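Local coordinates for protein CG4930 (Drosophila melanogaster, PDB 3ISM) that inhibits endonuclease G by forming a protein complex with the nuclease, consistent with a ribonuclease inhibitor activity, at residues I27-P32 with V69-L73; E57-R61 with D98-D103; T152-E156 with F167-L171; I296-R300 with E341-K345. The protein carries 1 engineered substitution. One frame throughout, in Å; residues are numbered along the deposited sequence.

Contact 1. Residues I27-P32 with V69-L73; sequences IGLVDP and VIWRL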
loop_
_atom_site.group_PDB
_atom_site.type_symbol
_atom_site.label_atom_id
_atom_site.label_comp_id
_atom_site.label_asym_id
_atom_site.label_seq_id
_atom_site.Cartn_x
_atom_site.Cartn_y
_atom_site.Cartn_z
ATOM N N ILE C 27 3.802 -4.243 -44.219
ATOM C CA ILE C 27 3.070 -2.995 -44.171
ATOM C C ILE C 27 2.781 -2.556 -45.605
ATOM O O ILE C 27 3.687 -2.154 -46.332
ATOM C CB ILE C 27 3.831 -1.898 -43.379
ATOM C CG1 ILE C 27 4.025 -2.335 -41.918
ATOM C CG2 ILE C 27 3.081 -0.565 -43.458
ATOM C CD1 ILE C 27 4.892 -1.392 -41.071
ATOM N N GLY C 28 1.521 -2.675 -46.018
ATOM C CA GLY C 28 1.120 -2.289 -47.374
ATOM C C GLY C 28 1.002 -0.781 -47.532
ATOM O O GLY C 28 0.873 -0.045 -46.544
ATOM N N LEU C 29 1.032 -0.321 -48.779
ATOM C CA LEU C 29 0.912 1.102 -49.084
ATOM C C LEU C 29 -0.544 1.576 -49.146
ATOM O O LEU C 29 -0.796 2.767 -49.372
ATOM C CB LEU C 29 1.610 1.428 -50.414
ATOM C CG LEU C 29 3.048 0.937 -50.625
ATOM C CD1 LEU C 29 3.434 1.033 -52.100
ATOM C CD2 LEU C 29 4.040 1.697 -49.767
ATOM N N VAL C 30 -1.491 0.653 -48.967
ATOM C CA VAL C 30 -2.923 0.969 -49.054
ATOM C C VAL C 30 -3.410 1.666 -47.771
ATOM O O VAL C 30 -3.917 2.784 -47.832
ATOM C CB VAL C 30 -3.786 -0.291 -49.406
ATOM C CG1 VAL C 30 -5.272 0.021 -49.338
ATOM C CG2 VAL C 30 -3.429 -0.829 -50.794
ATOM N N ASP C 31 -3.244 1.004 -46.621
ATOM C CA ASP C 31 -3.483 1.629 -45.311
ATOM C C ASP C 31 -2.318 1.336 -44.363
ATOM O O ASP C 31 -2.447 0.506 -43.459
ATOM C CB ASP C 31 -4.811 1.155 -44.702
ATOM C CG ASP C 31 -5.310 2.061 -43.565
ATOM O OD1 ASP C 31 -4.543 2.909 -43.043
ATOM O OD2 ASP C 31 -6.486 1.910 -43.177
ATOM N N PRO C 32 -1.186 2.041 -44.552
ATOM C CA PRO C 32 0.074 1.757 -43.855
ATOM C C PRO C 32 -0.034 1.831 -42.351
ATOM O O PRO C 32 0.468 0.940 -41.656
ATOM C CB PRO C 32 1.018 2.865 -44.347
ATOM C CG PRO C 32 0.415 3.353 -45.613
ATOM C CD PRO C 32 -1.062 3.194 -45.462
ATOM N N VAL C 69 8.739 1.660 -45.620
ATOM C CA VAL C 69 7.532 2.164 -46.250
ATOM C C VAL C 69 7.459 3.701 -46.257
ATOM O O VAL C 69 7.076 4.300 -47.257
ATOM C CB VAL C 69 6.276 1.514 -45.588
ATOM C CG1 VAL C 69 5.023 2.294 -45.873
ATOM C CG2 VAL C 69 6.117 0.097 -46.094
ATOM N N ILE C 70 7.836 4.332 -45.151
ATOM C CA ILE C 70 7.878 5.791 -45.092
ATOM C C ILE C 70 8.824 6.336 -46.173
ATOM O O ILE C 70 8.505 7.310 -46.865
ATOM C CB ILE C 70 8.328 6.288 -43.715
ATOM C CG1 ILE C 70 7.221 6.080 -42.672
ATOM C CG2 ILE C 70 8.693 7.785 -43.780
ATOM C CD1 ILE C 70 7.713 6.013 -41.211
ATOM N N TRP C 71 9.978 5.687 -46.311
ATOM C CA TRP C 71 10.985 6.083 -47.283
ATOM C C TRP C 71 10.439 5.944 -48.703
ATOM O O TRP C 71 10.589 6.848 -49.526
ATOM C CB TRP C 71 12.259 5.240 -47.109
ATOM C CG TRP C 71 13.447 5.804 -47.827
ATOM C CD1 TRP C 71 13.764 5.637 -49.151
ATOM C CD2 TRP C 71 14.491 6.612 -47.264
ATOM N NE1 TRP C 71 14.929 6.301 -49.444
ATOM C CE2 TRP C 71 15.399 6.905 -48.306
ATOM C CE3 TRP C 71 14.749 7.113 -45.981
ATOM C CZ2 TRP C 71 16.551 7.676 -48.105
ATOM C CZ3 TRP C 71 15.891 7.886 -45.782
ATOM C CH2 TRP C 71 16.778 8.155 -46.838
ATOM N N ARG C 72 9.793 4.817 -48.976
ATOM C CA ARG C 72 9.154 4.614 -50.269
ATOM C C ARG C 72 8.005 5.589 -50.555
ATOM O O ARG C 72 7.907 6.115 -51.658
ATOM C CB ARG C 72 8.717 3.154 -50.425
ATOM C CG ARG C 72 9.920 2.221 -50.525
ATOM C CD ARG C 72 9.567 0.814 -50.977
ATOM N NE ARG C 72 8.814 0.069 -49.973
ATOM C CZ ARG C 72 7.639 -0.508 -50.212
ATOM N NH1 ARG C 72 7.096 -0.424 -51.423
ATOM N NH2 ARG C 72 7.017 -1.184 -49.248
ATOM N N LEU C 73 7.167 5.865 -49.556
ATOM C CA LEU C 73 6.037 6.778 -49.761
ATOM C C LEU C 73 6.515 8.176 -50.136
ATOM O O LEU C 73 5.878 8.861 -50.925
ATOM C CB LEU C 73 5.135 6.840 -48.526
ATOM C CG LEU C 73 4.282 5.584 -48.307
ATOM C CD1 LEU C 73 3.812 5.520 -46.875
ATOM C CD2 LEU C 73 3.107 5.513 -49.275
#
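Leu29 and Val69 meet because of how their first torsions are set. In Leu29, CG lies beside the backbone N and opposite the carbonyl carbon (chi1 -50°), which carries its methyls to the helix. In Val69, CG1 is opposite the backbone N (chi1 162°) and CG2 lies beside it, so the two methyls serve different partners. Val69 CG1 comes within 4.1 Å of Leu29 CD2 and also reaches the ring of Pro32, while Val69 CG2 lies 3.3 Å from Ile27 O, a van der Waals approach to a carbonyl with no hydrogen bond.

Leu29 CD2 is used twice more. The Leu29 and Leu73 side chains run past each other in opposite senses, with their CD2 atoms 4.0 Å apart, and Leu29 CD2 also lies over one face of the Arg72 guanidinium. The other branch, Leu29 CD1, is 4.0 Å from Arg72 NH1; the arginine crosses the leucine at about a right angle. Pro32 CG completes the apolar patch, 4.2 Å from Leu73 CD1.

No hydrogen bond joins residues 27-32 to 69-73, and the apolar contacts hold them together. The loop ends at Asp31, the N-cap of helix 32-43, and Gly28 N bonds to Asp35 of that helix. Ile27 packs on Tyr36 and Leu39, while Val69 on helix 52-75 also touches Leu91 of helix 81-102, placing the loop against a three-helix interior.

Contact 2. Residues E57-R61 with D98-D103; sequences ENFDR and DACFYD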
loop_
_atom_site.group_PDB
_atom_site.type_symbol
_atom_site.label_atom_id
_atom_site.label_comp_id
_atom_site.label_asym_id
_atom_site.label_seq_id
_atom_site.Cartn_x
_atom_site.Cartn_y
_atom_site.Cartn_z
ATOM N N GLU C 57 12.742 -7.655 -30.253
ATOM C CA GLU C 57 12.945 -8.011 -31.661
ATOM C C GLU C 57 11.689 -7.767 -32.503
ATOM O O GLU C 57 11.786 -7.232 -33.617
ATOM C CB GLU C 57 13.458 -9.444 -31.840
ATOM C CG GLU C 57 13.868 -9.823 -33.315
ATOM C CD GLU C 57 14.892 -8.845 -33.958
ATOM O OE1 GLU C 57 15.532 -8.061 -33.222
ATOM O OE2 GLU C 57 15.053 -8.848 -35.201
ATOM N N ASN C 58 10.526 -8.144 -31.955
ATOM C CA ASN C 58 9.239 -7.930 -32.624
ATOM C C ASN C 58 9.022 -6.455 -32.978
ATOM O O ASN C 58 8.580 -6.125 -34.090
ATOM C CB ASN C 58 8.077 -8.442 -31.760
ATOM C CG ASN C 58 7.949 -9.964 -31.776
ATOM O OD1 ASN C 58 8.655 -10.659 -32.522
ATOM N ND2 ASN C 58 7.046 -10.492 -30.945
ATOM N N PHE C 59 9.338 -5.571 -32.038
ATOM C CA PHE C 59 9.229 -4.145 -32.323
ATOM C C PHE C 59 10.285 -3.700 -33.320
ATOM O O PHE C 59 9.976 -2.909 -34.216
ATOM C CB PHE C 59 9.313 -3.249 -31.080
ATOM C CG PHE C 59 9.188 -1.772 -31.421
ATOM C CD1 PHE C 59 7.939 -1.223 -31.688
ATOM C CD2 PHE C 59 10.314 -0.961 -31.546
ATOM C CE1 PHE C 59 7.807 0.107 -32.051
ATOM C CE2 PHE C 59 10.186 0.390 -31.903
ATOM C CZ PHE C 59 8.937 0.924 -32.150
ATOM N N ASP C 60 11.523 -4.169 -33.158
ATOM C CA ASP C 60 12.591 -3.796 -34.106
ATOM C C ASP C 60 12.216 -4.165 -35.551
ATOM O O ASP C 60 12.456 -3.377 -36.466
ATOM C CB ASP C 60 13.923 -4.433 -33.710
ATOM C CG ASP C 60 15.090 -3.985 -34.599
ATOM O OD1 ASP C 60 15.068 -4.211 -35.828
ATOM O OD2 ASP C 60 16.058 -3.424 -34.052
ATOM N N ARG C 61 11.610 -5.340 -35.747
ATOM C CA ARG C 61 11.129 -5.750 -37.065
ATOM C C ARG C 61 9.917 -4.948 -37.552
ATOM O O ARG C 61 9.767 -4.720 -38.739
ATOM C CB ARG C 61 10.785 -7.241 -37.091
ATOM C CG ARG C 61 11.979 -8.194 -37.062
ATOM C CD ARG C 61 12.708 -8.259 -38.410
ATOM N NE ARG C 61 11.874 -8.777 -39.504
ATOM C CZ ARG C 61 11.655 -10.073 -39.744
ATOM N NH1 ARG C 61 12.193 -11.006 -38.964
ATOM N NH2 ARG C 61 10.884 -10.439 -40.764
ATOM N N ASP C 98 5.673 5.282 -30.773
ATOM C CA ASP C 98 6.113 4.000 -30.225
ATOM C C ASP C 98 7.609 3.967 -29.962
ATOM O O ASP C 98 8.049 3.447 -28.930
ATOM C CB ASP C 98 5.715 2.856 -31.161
ATOM C CG ASP C 98 4.228 2.609 -31.153
ATOM O OD1 ASP C 98 3.606 2.829 -30.101
ATOM O OD2 ASP C 98 3.669 2.215 -32.187
ATOM N N ALA C 99 8.393 4.499 -30.903
ATOM C CA ALA C 99 9.847 4.520 -30.743
ATOM C C ALA C 99 10.303 5.235 -29.463
ATOM O O ALA C 99 11.284 4.813 -28.839
ATOM C CB ALA C 99 10.514 5.134 -31.949
ATOM N N CYS C 100 9.601 6.308 -29.082
ATOM C CA CYS C 100 9.895 7.051 -27.851
ATOM C C CYS C 100 9.813 6.171 -26.604
ATOM O O CYS C 100 10.446 6.473 -25.590
ATOM C CB CYS C 100 8.902 8.203 -27.649
ATOM S SG CYS C 100 9.036 9.602 -28.777
ATOM N N PHE C 101 8.982 5.135 -26.659
ATOM C CA PHE C 101 8.777 4.233 -25.533
ATOM C C PHE C 101 9.657 2.982 -25.659
ATOM O O PHE C 101 10.318 2.580 -24.695
ATOM C CB PHE C 101 7.292 3.840 -25.432
ATOM C CG PHE C 101 6.980 2.916 -24.274
ATOM C CD1 PHE C 101 6.757 3.425 -22.996
ATOM C CD2 PHE C 101 6.906 1.540 -24.459
ATOM C CE1 PHE C 101 6.466 2.580 -21.931
ATOM C CE2 PHE C 101 6.617 0.682 -23.386
ATOM C CZ PHE C 101 6.400 1.204 -22.125
ATOM N N TYR C 102 9.650 2.367 -26.844
ATOM C CA TYR C 102 10.366 1.095 -27.058
ATOM C C TYR C 102 11.847 1.213 -27.470
ATOM O O TYR C 102 12.662 0.436 -26.990
ATOM C CB TYR C 102 9.659 0.216 -28.093
ATOM C CG TYR C 102 8.252 -0.184 -27.749
ATOM C CD1 TYR C 102 7.175 0.406 -28.398
ATOM C CD2 TYR C 102 7.997 -1.154 -26.786
ATOM C CE1 TYR C 102 5.880 0.060 -28.103
ATOM C CE2 TYR C 102 6.699 -1.508 -26.468
ATOM C CZ TYR C 102 5.646 -0.901 -27.139
ATOM O OH TYR C 102 4.359 -1.251 -26.852
ATOM N N ASP C 103 12.188 2.150 -28.368
ATOM C CA ASP C 103 13.508 2.115 -29.043
ATOM C C ASP C 103 13.862 3.419 -29.771
ATOM O O ASP C 103 13.802 3.483 -31.010
ATOM C CB ASP C 103 13.499 0.967 -30.060
ATOM C CG ASP C 103 14.878 0.340 -30.286
ATOM O OD1 ASP C 103 15.912 0.840 -29.775
ATOM O OD2 ASP C 103 14.916 -0.676 -31.010
#
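Phe59 drives its ring from residues 57-61 of helix 52-75 against residues 98-103 at the end of helix 81-102. With CG opposite the backbone N, the bond from CB carries the ring across the gap, and Phe59 CG arrives 3.9 Å from Tyr102 CB. Tyr102 CB sits over one face of the phenyl, 3.8 Å from the Phe59 centroid and 15° off the normal, a CH-pi contact. Phe59 CD1 lies 3.7 Å from Tyr102 CD1, and CD2 approaches the same methylene. The axes of the segments 57-61 and 98-102 approach to 11.5 Å and run roughly antiparallel (152°), a separation filled largely by the Phe59 ring in a region whose sequence matches the Ku C-terminal-domain-like family. Phe59 CE1 comes 3.6 Å from Asp98 CB. Phe59 CE2 nears Asp103 CB, and Phe59 CZ at the tip lies 3.8 Å from Ala99 N. With an alanine here, a gap would probably open between the helices, leaving Tyr102 CB without its aromatic face. The ring also packs on Tyr36 and Ile40 of helix 32-43. The Asp98 carboxylate bonds to Tyr36 OH and, as a salt bridge, to Arg93 of the CG8862 chain, while Asp103 OD1 bonds to Tris, probably from the crystallisation liquor.

Contact 3. Residues T152-E156 with F167-L171; sequences TPPLE and FAASL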
loop_
_atom_site.group_PDB
_atom_site.type_symbol
_atom_site.label_atom_id
_atom_site.label_comp_id
_atom_site.label_asym_id
_atom_site.label_seq_id
_atom_site.Cartn_x
_atom_site.Cartn_y
_atom_site.Cartn_z
ATOM N N THR C 152 21.340 16.359 -23.971
ATOM C CA THR C 152 21.382 17.436 -24.956
ATOM C C THR C 152 20.144 17.415 -25.864
ATOM O O THR C 152 19.885 16.417 -26.534
ATOM C CB THR C 152 22.667 17.337 -25.799
ATOM O OG1 THR C 152 23.804 17.477 -24.938
ATOM C CG2 THR C 152 22.710 18.421 -26.891
ATOM N N PRO C 153 19.351 18.501 -25.854
ATOM C CA PRO C 153 18.182 18.584 -26.746
ATOM C C PRO C 153 18.603 18.631 -28.217
ATOM O O PRO C 153 19.664 19.180 -28.519
ATOM C CB PRO C 153 17.509 19.894 -26.338
ATOM C CG PRO C 153 18.556 20.675 -25.592
ATOM C CD PRO C 153 19.485 19.685 -24.979
ATOM N N PRO C 154 17.795 18.037 -29.119
ATOM C CA PRO C 154 18.136 17.917 -30.540
ATOM C C PRO C 154 17.771 19.175 -31.332
ATOM O O PRO C 154 17.036 19.110 -32.310
ATOM C CB PRO C 154 17.297 16.727 -30.987
ATOM C CG PRO C 154 16.095 16.783 -30.117
ATOM C CD PRO C 154 16.489 17.419 -28.828
ATOM N N LEU C 155 18.308 20.303 -30.896
ATOM C CA LEU C 155 18.019 21.612 -31.457
ATOM C C LEU C 155 18.580 21.745 -32.860
ATOM O O LEU C 155 17.947 22.314 -33.757
ATOM C CB LEU C 155 18.692 22.663 -30.581
ATOM C CG LEU C 155 18.202 24.099 -30.710
ATOM C CD1 LEU C 155 17.082 24.336 -29.690
ATOM C CD2 LEU C 155 19.360 25.058 -30.467
ATOM N N GLU C 156 19.779 21.198 -33.029
ATOM C CA GLU C 156 20.603 21.305 -34.228
ATOM C C GLU C 156 19.996 20.558 -35.416
ATOM O O GLU C 156 20.211 20.912 -36.579
ATOM C CB GLU C 156 22.004 20.749 -33.908
ATOM C CG GLU C 156 22.714 21.414 -32.700
ATOM C CD GLU C 156 22.179 20.997 -31.310
ATOM O OE1 GLU C 156 21.338 20.073 -31.196
ATOM O OE2 GLU C 156 22.607 21.611 -30.314
ATOM N N PHE C 167 10.597 24.270 -30.229
ATOM C CA PHE C 167 10.905 24.396 -28.811
ATOM C C PHE C 167 12.143 25.242 -28.487
ATOM O O PHE C 167 12.520 25.365 -27.310
ATOM C CB PHE C 167 11.067 23.016 -28.187
ATOM C CG PHE C 167 12.138 22.174 -28.825
ATOM C CD1 PHE C 167 11.801 21.139 -29.673
ATOM C CD2 PHE C 167 13.482 22.399 -28.555
ATOM C CE1 PHE C 167 12.785 20.352 -30.255
ATOM C CE2 PHE C 167 14.470 21.614 -29.135
ATOM C CZ PHE C 167 14.120 20.584 -29.979
ATOM N N ALA C 168 12.788 25.807 -29.504
ATOM C CA ALA C 168 14.034 26.559 -29.283
ATOM C C ALA C 168 13.868 27.691 -28.269
ATOM O O ALA C 168 14.689 27.829 -27.358
ATOM C CB ALA C 168 14.607 27.084 -30.589
ATOM N N ALA C 169 12.804 28.481 -28.427
ATOM C CA ALA C 169 12.541 29.615 -27.527
ATOM C C ALA C 169 12.351 29.172 -26.082
ATOM O O ALA C 169 12.841 29.837 -25.169
ATOM C CB ALA C 169 11.340 30.421 -28.003
ATOM N N SER C 170 11.658 28.042 -25.892
ATOM C CA SER C 170 11.431 27.454 -24.564
ATOM C C SER C 170 12.725 27.076 -23.848
ATOM O O SER C 170 12.841 27.287 -22.643
ATOM C CB SER C 170 10.492 26.236 -24.629
ATOM O OG SER C 170 11.156 25.048 -25.073
ATOM N N LEU C 171 13.694 26.535 -24.583
ATOM C CA LEU C 171 14.978 26.144 -23.988
ATOM C C LEU C 171 15.837 27.307 -23.512
ATOM O O LEU C 171 16.524 27.185 -22.493
ATOM C CB LEU C 171 15.789 25.285 -24.943
ATOM C CG LEU C 171 15.250 23.875 -25.128
ATOM C CD1 LEU C 171 16.100 23.180 -26.160
ATOM C CD2 LEU C 171 15.225 23.114 -23.790
#
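Pro153 is the first residue of 152-156 to touch 167-171. Pro153 CG lies 3.6 Å from Leu171 CD1, the two side chains meeting at a slant, and Pro153 CB makes a looser approach to Phe167 CE2 at 4.5 Å.

Pro154 follows as the centre of an inverse gamma turn, closed by a weak bond from Leu155 N to Pro153 O. The ring and the carbonyl of Pro154 both approach Phe167 CZ: Pro154 CD is 4.1 Å from Phe167 CZ, and Pro154 O is 4.0 Å from it, at the ring edge and near its plane. Phe167 reaches this place with CG between the backbone N and the carbonyl carbon (chi1 58°), the more crowded of the staggered positions, which turns the ring to the loop.

Leu155 then inserts a single methyl. Leu155 CD1 is 3.8 Å from Phe167 CE2, 3.8 Å from Ala168 CB and 3.8 Å from Leu171 CD1, sitting among three residues of the facing segment. Its CG is anti to the backbone N (chi1 -162°), which extends the branch to the helix start.

Across the way, the start of the helix is tied down by Phe167 O, which accepts both Leu171 N and Ser170 OG, the latter at 2.6 Å. Ser170 OG is bonded in turn to Arg142. The loop, which comes after helix 124-132, thus lies against the start of the short helix 168-173, and Trp140, in the loop between helix 124-132 and residues 152-156, packs on Pro153, Pro154 and Phe167 together.

Contact 4. Residues I296-R300 with E341-K345; sequences IFNLR and EFYEK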
loop_
_atom_site.group_PDB
_atom_site.type_symbol
_atom_site.label_atom_id
_atom_site.label_comp_id
_atom_site.label_asym_id
_atom_site.label_seq_id
_atom_site.Cartn_x
_atom_site.Cartn_y
_atom_site.Cartn_z
ATOM N N ILE C 296 -23.943 -2.633 37.155
ATOM C CA ILE C 296 -25.317 -2.341 36.710
ATOM C C ILE C 296 -26.350 -3.284 37.363
ATOM O O ILE C 296 -27.492 -2.886 37.622
ATOM C CB ILE C 296 -25.442 -2.250 35.145
ATOM C CG1 ILE C 296 -26.663 -1.428 34.727
ATOM C CG2 ILE C 296 -25.408 -3.639 34.470
ATOM C CD1 ILE C 296 -26.616 0.017 35.131
ATOM N N PHE C 297 -25.912 -4.504 37.671
ATOM C CA PHE C 297 -26.701 -5.481 38.416
ATOM C C PHE C 297 -26.951 -5.038 39.852
ATOM O O PHE C 297 -28.052 -5.238 40.383
ATOM C CB PHE C 297 -25.997 -6.837 38.431
ATOM C CG PHE C 297 -26.305 -7.695 37.244
ATOM C CD1 PHE C 297 -27.411 -8.537 37.247
ATOM C CD2 PHE C 297 -25.478 -7.678 36.126
ATOM C CE1 PHE C 297 -27.696 -9.342 36.153
ATOM C CE2 PHE C 297 -25.752 -8.480 35.020
ATOM C CZ PHE C 297 -26.865 -9.315 35.033
ATOM N N ASN C 298 -25.925 -4.453 40.475
ATOM C CA ASN C 298 -26.050 -3.882 41.822
ATOM C C ASN C 298 -27.036 -2.715 41.858
ATOM O O ASN C 298 -27.849 -2.613 42.780
ATOM C CB ASN C 298 -24.687 -3.418 42.355
ATOM C CG ASN C 298 -23.677 -4.552 42.478
ATOM O OD1 ASN C 298 -22.533 -4.422 42.039
ATOM N ND2 ASN C 298 -24.092 -5.662 43.083
ATOM N N LEU C 299 -26.961 -1.842 40.850
ATOM C CA LEU C 299 -27.875 -0.711 40.745
ATOM C C LEU C 299 -29.324 -1.160 40.551
ATOM O O LEU C 299 -30.223 -0.634 41.217
ATOM C CB LEU C 299 -27.456 0.255 39.639
ATOM C CG LEU C 299 -28.404 1.422 39.331
ATOM C CD1 LEU C 299 -28.559 2.342 40.525
ATOM C CD2 LEU C 299 -27.934 2.212 38.121
ATOM N N ARG C 300 -29.537 -2.127 39.656
ATOM C CA ARG C 300 -30.870 -2.701 39.424
ATOM C C ARG C 300 -31.496 -3.258 40.704
ATOM O O ARG C 300 -32.661 -2.983 40.999
ATOM C CB ARG C 300 -30.817 -3.812 38.371
ATOM C CG ARG C 300 -32.108 -4.648 38.291
ATOM C CD ARG C 300 -31.880 -5.997 37.652
ATOM N NE ARG C 300 -31.180 -6.900 38.553
ATOM C CZ ARG C 300 -30.951 -8.185 38.306
ATOM N NH1 ARG C 300 -31.365 -8.737 37.171
ATOM N NH2 ARG C 300 -30.303 -8.921 39.205
ATOM N N GLU C 341 -31.766 -11.995 30.681
ATOM C CA GLU C 341 -32.049 -12.323 32.084
ATOM C C GLU C 341 -32.009 -11.117 33.028
ATOM O O GLU C 341 -32.757 -11.075 34.009
ATOM C CB GLU C 341 -31.092 -13.421 32.600
ATOM C CG GLU C 341 -30.657 -14.487 31.566
ATOM C CD GLU C 341 -29.549 -13.997 30.609
ATOM O OE1 GLU C 341 -28.642 -13.244 31.043
ATOM O OE2 GLU C 341 -29.586 -14.372 29.415
ATOM N N PHE C 342 -31.127 -10.155 32.736
ATOM C CA PHE C 342 -30.991 -8.928 33.538
ATOM C C PHE C 342 -32.303 -8.144 33.646
ATOM O O PHE C 342 -32.639 -7.624 34.713
ATOM C CB PHE C 342 -29.887 -8.015 32.967
ATOM C CG PHE C 342 -29.893 -6.615 33.543
ATOM C CD1 PHE C 342 -29.234 -6.340 34.730
ATOM C CD2 PHE C 342 -30.569 -5.581 32.898
ATOM C CE1 PHE C 342 -29.245 -5.066 35.267
ATOM C CE2 PHE C 342 -30.589 -4.310 33.431
ATOM C CZ PHE C 342 -29.919 -4.050 34.623
ATOM N N TYR C 343 -33.028 -8.063 32.533
ATOM C CA TYR C 343 -34.252 -7.278 32.448
ATOM C C TYR C 343 -35.468 -8.035 32.965
ATOM O O TYR C 343 -36.495 -7.423 33.261
ATOM C CB TYR C 343 -34.513 -6.849 31.001
ATOM C CG TYR C 343 -33.429 -5.994 30.406
ATOM C CD1 TYR C 343 -32.385 -6.568 29.686
ATOM C CD2 TYR C 343 -33.440 -4.609 30.566
ATOM C CE1 TYR C 343 -31.389 -5.795 29.140
ATOM C CE2 TYR C 343 -32.430 -3.820 30.029
ATOM C CZ TYR C 343 -31.409 -4.423 29.312
ATOM O OH TYR C 343 -30.404 -3.663 28.753
ATOM N N GLU C 344 -35.354 -9.357 33.065
ATOM C CA GLU C 344 -36.480 -10.209 33.464
ATOM C C GLU C 344 -36.777 -10.152 34.971
ATOM O O GLU C 344 -36.690 -11.160 35.680
ATOM C CB GLU C 344 -36.274 -11.651 32.972
ATOM C CG GLU C 344 -36.626 -11.852 31.491
ATOM C CD GLU C 344 -35.978 -13.083 30.876
ATOM O OE1 GLU C 344 -35.831 -14.099 31.580
ATOM O OE2 GLU C 344 -35.611 -13.032 29.680
ATOM N N LYS C 345 -37.124 -8.951 35.438
ATOM C CA LYS C 345 -37.476 -8.681 36.831
ATOM C C LYS C 345 -38.633 -7.681 36.898
ATOM O O LYS C 345 -38.808 -6.868 35.988
ATOM C CB LYS C 345 -36.266 -8.150 37.613
ATOM C CG LYS C 345 -35.190 -9.193 37.853
ATOM C CD LYS C 345 -34.609 -9.104 39.248
ATOM C CE LYS C 345 -33.763 -10.328 39.562
ATOM N NZ LYS C 345 -34.512 -11.600 39.326
#
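Arg300 and Phe342 centre a mixed aromatic and polar contact in which helix 290-305 meets the short, weakly bonded helix 340-343 near the end of the modelled chain. The evidence begins with the rings: Phe342 turns its edge to the face of Phe297, the planes 85° apart and the centroids 5.0 Å apart. Phe342 CD1 stands over the middle of that face, 3.7 Å from Phe297 CE1. Phe342 CE1 also lies 3.7 Å from Ile296 O; with Arg300 beside it, the ring touches residues one turn apart.

Arg300 comes alongside the ring. Arg300 CD is 4.1 Å from the Phe342 centroid, an off-centre CH-pi contact, and the chain then bends at chi3 (74°) to set the guanidinium nearly parallel to the Phe342 ring. Arg300 NH1 donates to Phe342 O at 3.0 Å and 159°, with the oxygen close to the guanidinium plane. One face of that group meets Phe297 CD1 and the opposite face Lys345 CE, each 3.5 Å above the plane, which restrains how the planar group is turned. NE and NH2 bond to residues adjoining the segments. A leucine in its place would probably leave Phe342 O without its donor and Lys345 without the flat group beneath its chain.

Trp312 of helix 309-317 meets the Phe342 ring and donates NE1 to Lys345 O. Tyr343 O accepts Lys345 N at 2.7 Å, closing an inverse gamma turn at Glu344. The arrangement is a T-shaped aromatic pair flanked by an arginine that bonds to a backbone carbonyl beside that turn.

In the fold
Contacts 1 and 2 share helix 52-75 and lie 18 Å apart between centres, with nearest atoms about 6 Å apart; their segments alternate along the chain. Contact 3 follows them, 31 Å from contact 1 and 25 Å from contact 2 between centres, where a loop meets helix 168-173. Contact 4 comes last, on helices 290-305 and 340-343, with its centre 79 to 91 Å from the others and on the opposite side of the chain's centre. The chain is therefore extended, two helical bodies, and residues 175-218 between them are not modelled. Of the four, contact 2 alone touches another protein chain, that of CG8862.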